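Oxidoreductase (Corynebacterium diphtheriae, PDB 3K1Y) probably acts as an FMN-dependent oxidoreductase with a flavodoxin-like fold. Local coordinates at residues M11-V16 against S84-L89; A40-R45 against E181-I186. All coordinates share one frame; numbering follows the deposited sequence.

Overall arrangement
From the N terminus the chain enters strand 12-18, the first strand in the chain, lying between 49-55 and 88-94 in a parallel five-strand sheet, and then helix 26-44. Contact 1 joins the start of that strand to residues 84-89, closing a loop of 67 residues that holds helix 26-44, strand 49-55 and most of helix 74-85. Contact 2 sets the end of helix 26-44 against helix 165-188, the last helix, across 135 intervening residues. Because 40-45 falls between the two segments of contact 1 and 181-186 follows both, the two loops cross. Their centres are about 12 Å apart, and Ile186 CD1 meets Gly88 CA at 3.9 Å, so the C-terminal helix packs on the strand pairing of contact 1.

Contact 1 (M11-V16 against S84-L89); sequences MRTLAV and SASDGL
Ala15 and Leu89 form a parallel bridge, their CA atoms 4.6 Å apart, where strands 12-18 and 88-94 become neighbours in the flavodoxin-like sheet. Ala15 N donates to Gly88 O at 3.1 Å, a fairly straight bond (166°), while Leu89 CA makes a C-H...O contact with Ala15 O. Ahead of the bridge Asp87 takes the place of a backbone acceptor: its OD2 accepts Thr13 N at 3.1 Å, approached from above the carboxylate plane. Asp87 N divides its hydrogen between Thr13 OG1, at 3.3 Å, and, weakly, Thr13 O, to which Gly88 N adds a second weak bond; chi1 of 51° sets the hydroxyl between the backbone N and carbonyl carbon of Thr13, facing the turn after helix 74-85. On the sheet face of Ala15, its CB touches Leu89 CD1 at 3.9 Å and Ser86 OG, which is bonded to Ala82 O. On the other face, Leu14 CD1 lies 3.4 Å from Gly88 C. Arg12 crosses Asp87 at about a right angle, but its NE pairs with Glu47. A carboxylate thus stands in for a strand partner at Thr13 N through a near-straight bond (165°), and the return bond to OG1 is more bent.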
HETATM    1  N   MSE A  11      30.885 -22.215   2.704  1.00 46.55           N
HETATM    2  CA  MSE A  11      30.698 -21.124   1.756  1.00 46.45           C
HETATM    3  C   MSE A  11      29.218 -20.870   1.585  1.00 45.24           C
HETATM    4  O   MSE A  11      28.483 -21.667   1.007  1.00 43.79           O
HETATM    5  CB  MSE A  11      31.344 -21.374   0.390  1.00 45.06           C
HETATM    6  CG  MSE A  11      31.175 -20.159  -0.520  1.00 45.32           C
HETATM    7 SE   MSE A  11      32.639 -19.728  -1.732  1.00 46.33          SE
HETATM    8  CE  MSE A  11      31.883 -20.550  -3.310  1.00 42.99           C
ATOM      9  N   ARG A  12      28.792 -19.738   2.121  1.00 17.67           N
ATOM     10  CA  ARG A  12      27.408 -19.339   2.054  1.00 17.18           C
ATOM     11  C   ARG A  12      27.094 -18.901   0.635  1.00 14.78           C
ATOM     12  O   ARG A  12      27.984 -18.484  -0.112  1.00 13.50           O
ATOM     13  CB  ARG A  12      27.168 -18.200   3.041  1.00 18.37           C
ATOM     14  CG  ARG A  12      27.628 -18.503   4.462  1.00 23.88           C
ATOM     15  CD  ARG A  12      26.735 -19.527   5.158  1.00 28.79           C
ATOM     16  NE  ARG A  12      27.185 -19.758   6.532  1.00 34.66           N
ATOM     17  CZ  ARG A  12      26.519 -20.462   7.447  1.00 37.72           C
ATOM     18  NH1 ARG A  12      25.349 -21.022   7.152  1.00 36.54           N
ATOM     19  NH2 ARG A  12      27.025 -20.611   8.668  1.00 39.02           N
ATOM     20  N   THR A  13      25.824 -19.008   0.267  1.00 17.88           N
ATOM     21  CA  THR A  13      25.366 -18.628  -1.060  1.00 15.95           C
ATOM     22  C   THR A  13      24.450 -17.414  -0.970  1.00 14.86           C
ATOM     23  O   THR A  13      23.771 -17.211   0.040  1.00 15.29           O
ATOM     24  CB  THR A  13      24.584 -19.779  -1.711  1.00 16.06           C
ATOM     25  OG1 THR A  13      23.574 -20.234  -0.800  1.00 18.28           O
ATOM     26  CG2 THR A  13      25.525 -20.939  -2.064  1.00 16.54           C
ATOM     27  N   LEU A  14      24.449 -16.607  -2.029  1.00 16.40           N
ATOM     28  CA  LEU A  14      23.601 -15.422  -2.121  1.00 15.64           C
ATOM     29  C   LEU A  14      22.999 -15.375  -3.520  1.00 14.75           C
ATOM     30  O   LEU A  14      23.712 -15.533  -4.513  1.00 14.67           O
ATOM     31  CB  LEU A  14      24.407 -14.139  -1.877  1.00 15.83           C
ATOM     32  CG  LEU A  14      23.629 -12.822  -2.056  1.00 14.92           C
ATOM     33  CD1 LEU A  14      22.478 -12.764  -1.060  1.00 10.53           C
ATOM     34  CD2 LEU A  14      24.563 -11.619  -1.864  1.00 15.75           C
ATOM     35  N   ALA A  15      21.689 -15.186  -3.603  1.00 12.14           N
ATOM     36  CA  ALA A  15      21.032 -15.093  -4.904  1.00 10.79           C
ATOM     37  C   ALA A  15      20.653 -13.619  -5.097  1.00 10.00           C
ATOM     38  O   ALA A  15      20.248 -12.946  -4.150  1.00  9.93           O
ATOM     39  CB  ALA A  15      19.793 -15.985  -4.933  1.00 10.09           C
ATOM     40  N   VAL A  16      20.807 -13.108  -6.311  1.00 12.50           N
ATOM     41  CA  VAL A  16      20.488 -11.709  -6.575  1.00 11.04           C
ATOM     42  C   VAL A  16      19.647 -11.599  -7.831  1.00 12.27           C
ATOM     43  O   VAL A  16      20.100 -11.972  -8.912  1.00 12.22           O
ATOM     44  CB  VAL A  16      21.785 -10.865  -6.764  1.00 11.28           C
ATOM     45  CG1 VAL A  16      21.436  -9.419  -7.140  1.00  8.76           C
ATOM     46  CG2 VAL A  16      22.624 -10.904  -5.489  1.00  8.98           C
ATOM     47  N   SER A  84      15.948 -21.297  -3.991  1.00 19.23           N
ATOM     48  CA  SER A  84      15.399 -21.860  -2.763  1.00 19.66           C
ATOM     49  C   SER A  84      16.485 -22.402  -1.841  1.00 20.34           C
ATOM     50  O   SER A  84      16.357 -22.334  -0.620  1.00 20.83           O
ATOM     51  CB  SER A  84      14.399 -22.976  -3.078  1.00 20.50           C
ATOM     52  OG  SER A  84      13.247 -22.479  -3.745  1.00 20.03           O
ATOM     53  N   ALA A  85      17.559 -22.930  -2.420  1.00 18.07           N
ATOM     54  CA  ALA A  85      18.654 -23.480  -1.631  1.00 17.32           C
ATOM     55  C   ALA A  85      19.598 -22.403  -1.088  1.00 16.34           C
ATOM     56  O   ALA A  85      20.467 -22.686  -0.255  1.00 17.01           O
ATOM     57  CB  ALA A  85      19.433 -24.487  -2.462  1.00 17.82           C
ATOM     58  N   SER A  86      19.417 -21.164  -1.540  1.00 14.31           N
ATOM     59  CA  SER A  86      20.274 -20.070  -1.100  1.00 15.01           C
ATOM     60  C   SER A  86      20.063 -19.688   0.357  1.00 15.59           C
ATOM     61  O   SER A  86      19.005 -19.944   0.921  1.00 15.47           O
ATOM     62  CB  SER A  86      20.050 -18.847  -1.981  1.00 13.36           C
ATOM     63  OG  SER A  86      20.354 -19.161  -3.324  1.00 16.37           O
ATOM     64  N   ASP A  87      21.077 -19.069   0.956  1.00 18.65           N
ATOM     65  CA  ASP A  87      21.005 -18.641   2.349  1.00 20.08           C
ATOM     66  C   ASP A  87      20.500 -17.204   2.423  1.00 18.82           C
ATOM     67  O   ASP A  87      19.892 -16.792   3.417  1.00 19.86           O
ATOM     68  CB  ASP A  87      22.389 -18.710   3.016  1.00 21.72           C
ATOM     69  CG  ASP A  87      23.015 -20.085   2.936  1.00 27.46           C
ATOM     70  OD1 ASP A  87      22.314 -21.091   3.192  1.00 33.06           O
ATOM     71  OD2 ASP A  87      24.222 -20.157   2.624  1.00 32.70           O
ATOM     72  N   GLY A  88      20.775 -16.443   1.370  1.00 20.41           N
ATOM     73  CA  GLY A  88      20.357 -15.059   1.330  1.00 18.30           C
ATOM     74  C   GLY A  88      19.845 -14.706  -0.042  1.00 16.70           C
ATOM     75  O   GLY A  88      20.035 -15.460  -0.996  1.00 17.28           O
ATOM     76  N   LEU A  89      19.190 -13.561  -0.155  1.00 14.13           N
ATOM     77  CA  LEU A  89      18.661 -13.150  -1.440  1.00 13.21           C
ATOM     78  C   LEU A  89      18.567 -11.649  -1.533  1.00 12.14           C
ATOM     79  O   LEU A  89      18.304 -10.974  -0.542  1.00 13.33           O
ATOM     80  CB  LEU A  89      17.268 -13.748  -1.653  1.00 12.50           C
ATOM     81  CG  LEU A  89      16.418 -13.070  -2.730  1.00 12.26           C
ATOM     82  CD1 LEU A  89      16.920 -13.504  -4.089  1.00  8.24           C
ATOM     83  CD2 LEU A  89      14.942 -13.429  -2.545  1.00 12.95           C
TER

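Contact 2 (A40-R45 against E181-I186)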
ATOM      1  N   ALA A  40      31.286  -8.537   1.708  1.00 13.99           N
ATOM      2  CA  ALA A  40      32.201  -8.020   2.713  1.00 16.48           C
ATOM      3  C   ALA A  40      31.671  -8.339   4.107  1.00 17.02           C
ATOM      4  O   ALA A  40      32.425  -8.780   4.977  1.00 19.98           O
ATOM      5  CB  ALA A  40      32.381  -6.512   2.545  1.00 16.21           C
ATOM      6  N   ALA A  41      30.376  -8.115   4.311  1.00 17.68           N
ATOM      7  CA  ALA A  41      29.741  -8.362   5.606  1.00 17.99           C
ATOM      8  C   ALA A  41      29.871  -9.820   6.068  1.00 18.93           C
ATOM      9  O   ALA A  41      30.059 -10.082   7.265  1.00 20.58           O
ATOM     10  CB  ALA A  41      28.267  -7.953   5.552  1.00 15.86           C
ATOM     11  N   VAL A  42      29.756 -10.765   5.135  1.00 14.69           N
ATOM     12  CA  VAL A  42      29.892 -12.178   5.482  1.00 15.50           C
ATOM     13  C   VAL A  42      31.372 -12.476   5.738  1.00 18.08           C
ATOM     14  O   VAL A  42      31.723 -13.343   6.548  1.00 19.17           O
ATOM     15  CB  VAL A  42      29.404 -13.089   4.360  1.00 13.98           C
ATOM     16  CG1 VAL A  42      29.828 -14.524   4.643  1.00 13.57           C
ATOM     17  CG2 VAL A  42      27.901 -12.997   4.248  1.00 11.11           C
ATOM     18  N   SER A  43      32.234 -11.744   5.042  1.00 15.35           N
ATOM     19  CA  SER A  43      33.661 -11.908   5.206  1.00 18.48           C
ATOM     20  C   SER A  43      34.022 -11.446   6.612  1.00 20.36           C
ATOM     21  O   SER A  43      34.808 -12.088   7.297  1.00 22.57           O
ATOM     22  CB  SER A  43      34.406 -11.080   4.157  1.00 18.01           C
ATOM     23  OG  SER A  43      35.807 -11.190   4.323  1.00 23.95           O
ATOM     24  N   ALA A  44      33.427 -10.337   7.046  1.00 18.95           N
ATOM     25  CA  ALA A  44      33.690  -9.792   8.381  1.00 20.53           C
ATOM     26  C   ALA A  44      33.219 -10.753   9.471  1.00 21.13           C
ATOM     27  O   ALA A  44      33.728 -10.749  10.593  1.00 23.37           O
ATOM     28  CB  ALA A  44      33.007  -8.447   8.547  1.00 20.22           C
ATOM     29  N   ARG A  45      32.246 -11.587   9.143  1.00 21.15           N
ATOM     30  CA  ARG A  45      31.768 -12.537  10.124  1.00 21.51           C
ATOM     31  C   ARG A  45      32.529 -13.866  10.055  1.00 21.57           C
ATOM     32  O   ARG A  45      32.133 -14.853  10.654  1.00 21.51           O
ATOM     33  CB  ARG A  45      30.252 -12.706   9.968  1.00 20.02           C
ATOM     34  CG  ARG A  45      29.498 -11.535  10.606  1.00 21.04           C
ATOM     35  CD  ARG A  45      28.097 -11.367  10.066  1.00 21.88           C
ATOM     36  NE  ARG A  45      28.020 -10.188   9.214  1.00 23.97           N
ATOM     37  CZ  ARG A  45      27.544  -9.011   9.596  1.00 24.72           C
ATOM     38  NH1 ARG A  45      27.084  -8.834  10.827  1.00 27.08           N
ATOM     39  NH2 ARG A  45      27.546  -8.003   8.739  1.00 28.73           N
ATOM     40  N   GLU A 181      22.658  -6.479   8.088  1.00 18.83           N
ATOM     41  CA  GLU A 181      21.446  -7.142   8.553  1.00 18.22           C
ATOM     42  C   GLU A 181      21.313  -8.495   7.865  1.00 17.24           C
ATOM     43  O   GLU A 181      21.102  -9.521   8.516  1.00 18.47           O
ATOM     44  CB  GLU A 181      20.213  -6.280   8.254  1.00 16.85           C
ATOM     45  CG  GLU A 181      19.907  -5.218   9.301  1.00 16.78           C
ATOM     46  CD  GLU A 181      19.009  -4.103   8.763  1.00 16.22           C
ATOM     47  OE1 GLU A 181      18.017  -4.410   8.063  1.00 14.31           O
ATOM     48  OE2 GLU A 181      19.295  -2.915   9.045  1.00 14.69           O
ATOM     49  N   LEU A 182      21.454  -8.497   6.545  1.00 22.90           N
ATOM     50  CA  LEU A 182      21.337  -9.730   5.785  1.00 22.60           C
ATOM     51  C   LEU A 182      22.473 -10.707   6.122  1.00 24.50           C
ATOM     52  O   LEU A 182      22.243 -11.919   6.231  1.00 25.33           O
ATOM     53  CB  LEU A 182      21.311  -9.409   4.287  1.00 20.58           C
ATOM     54  CG  LEU A 182      21.141 -10.545   3.277  1.00 17.76           C
ATOM     55  CD1 LEU A 182      19.943 -11.418   3.623  1.00 17.93           C
ATOM     56  CD2 LEU A 182      20.965  -9.941   1.900  1.00 15.30           C
ATOM     57  N   ALA A 183      23.684 -10.183   6.313  1.00 10.40           N
ATOM     58  CA  ALA A 183      24.831 -11.032   6.636  1.00 11.82           C
ATOM     59  C   ALA A 183      24.619 -11.784   7.943  1.00 14.16           C
ATOM     60  O   ALA A 183      25.021 -12.940   8.071  1.00 16.41           O
ATOM     61  CB  ALA A 183      26.109 -10.204   6.708  1.00 11.78           C
ATOM     62  N   SER A 184      23.994 -11.135   8.918  1.00 12.48           N
ATOM     63  CA  SER A 184      23.744 -11.797  10.185  1.00 13.94           C
ATOM     64  C   SER A 184      22.811 -12.981  10.016  1.00 14.01           C
ATOM     65  O   SER A 184      23.082 -14.061  10.545  1.00 15.49           O
ATOM     66  CB  SER A 184      23.157 -10.825  11.209  1.00 13.92           C
ATOM     67  OG  SER A 184      24.192 -10.148  11.890  1.00 14.46           O
ATOM     68  N   LEU A 185      21.704 -12.786   9.302  1.00 18.89           N
ATOM     69  CA  LEU A 185      20.768 -13.888   9.086  1.00 19.84           C
ATOM     70  C   LEU A 185      21.490 -15.007   8.333  1.00 20.40           C
ATOM     71  O   LEU A 185      21.324 -16.186   8.639  1.00 20.68           O
ATOM     72  CB  LEU A 185      19.541 -13.430   8.278  1.00 17.58           C
ATOM     73  CG  LEU A 185      18.342 -12.715   8.932  1.00 17.19           C
ATOM     74  CD1 LEU A 185      18.518 -12.599  10.438  1.00 16.47           C
ATOM     75  CD2 LEU A 185      18.178 -11.343   8.301  1.00 16.03           C
ATOM     76  N   ILE A 186      22.314 -14.626   7.364  1.00 20.95           N
ATOM     77  CA  ILE A 186      23.046 -15.604   6.568  1.00 23.10           C
ATOM     78  C   ILE A 186      23.967 -16.546   7.350  1.00 27.03           C
ATOM     79  O   ILE A 186      23.924 -17.761   7.148  1.00 27.08           O
ATOM     80  CB  ILE A 186      23.873 -14.908   5.449  1.00 22.24           C
ATOM     81  CG1 ILE A 186      22.912 -14.268   4.439  1.00 18.43           C
ATOM     82  CG2 ILE A 186      24.812 -15.921   4.770  1.00 21.05           C
ATOM     83  CD1 ILE A 186      23.563 -13.752   3.198  1.00 24.93           C
TER
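Arg45 swings CG anti to its own carbonyl carbon and bends at chi3 (-108°), which carries its guanidinium back along helix 26-44 and onto Ala183 and Ser184 of helix 165-188. The first and last long helices of this flavodoxin-like alpha/beta fold meet here: their local axes approach to 8.7 Å and cross at -51°, and the closest CA pair is Val42 with Ala183, at 5.3 Å. Small side chains permit that approach. Ala183 CB points at the other helix and meets Ala41 CB closely, at 3.3 Å, both being single methyls. Beside them Val42, with CG2 anti to its carbonyl carbon, directs that methyl to Ala183 CB at 4.1 Å and, more loosely, to Ile186 CG2. Glu47 touches Val42, and Asp87 touches Ile186, continuing the packing beyond the two helices. On the exposed side the guanidinium also packs on the Ala183 methyl, whose CB is 3.2 Å from Arg45 NE. That NE donates to Ala41 O within its own segment at 2.8 Å; the bond is bent (138°), with the oxygen tilted from the guanidinium plane. This tether holds the group over the helix surface: Ala41 CB sits at its edge in plane, and Ser184 N lies 4.0 Å above one face, offset toward the rim. At the outer end Arg45 NH1 comes within 3.3 Å of Ser184 OG, at an angle too poor for a hydrogen bond.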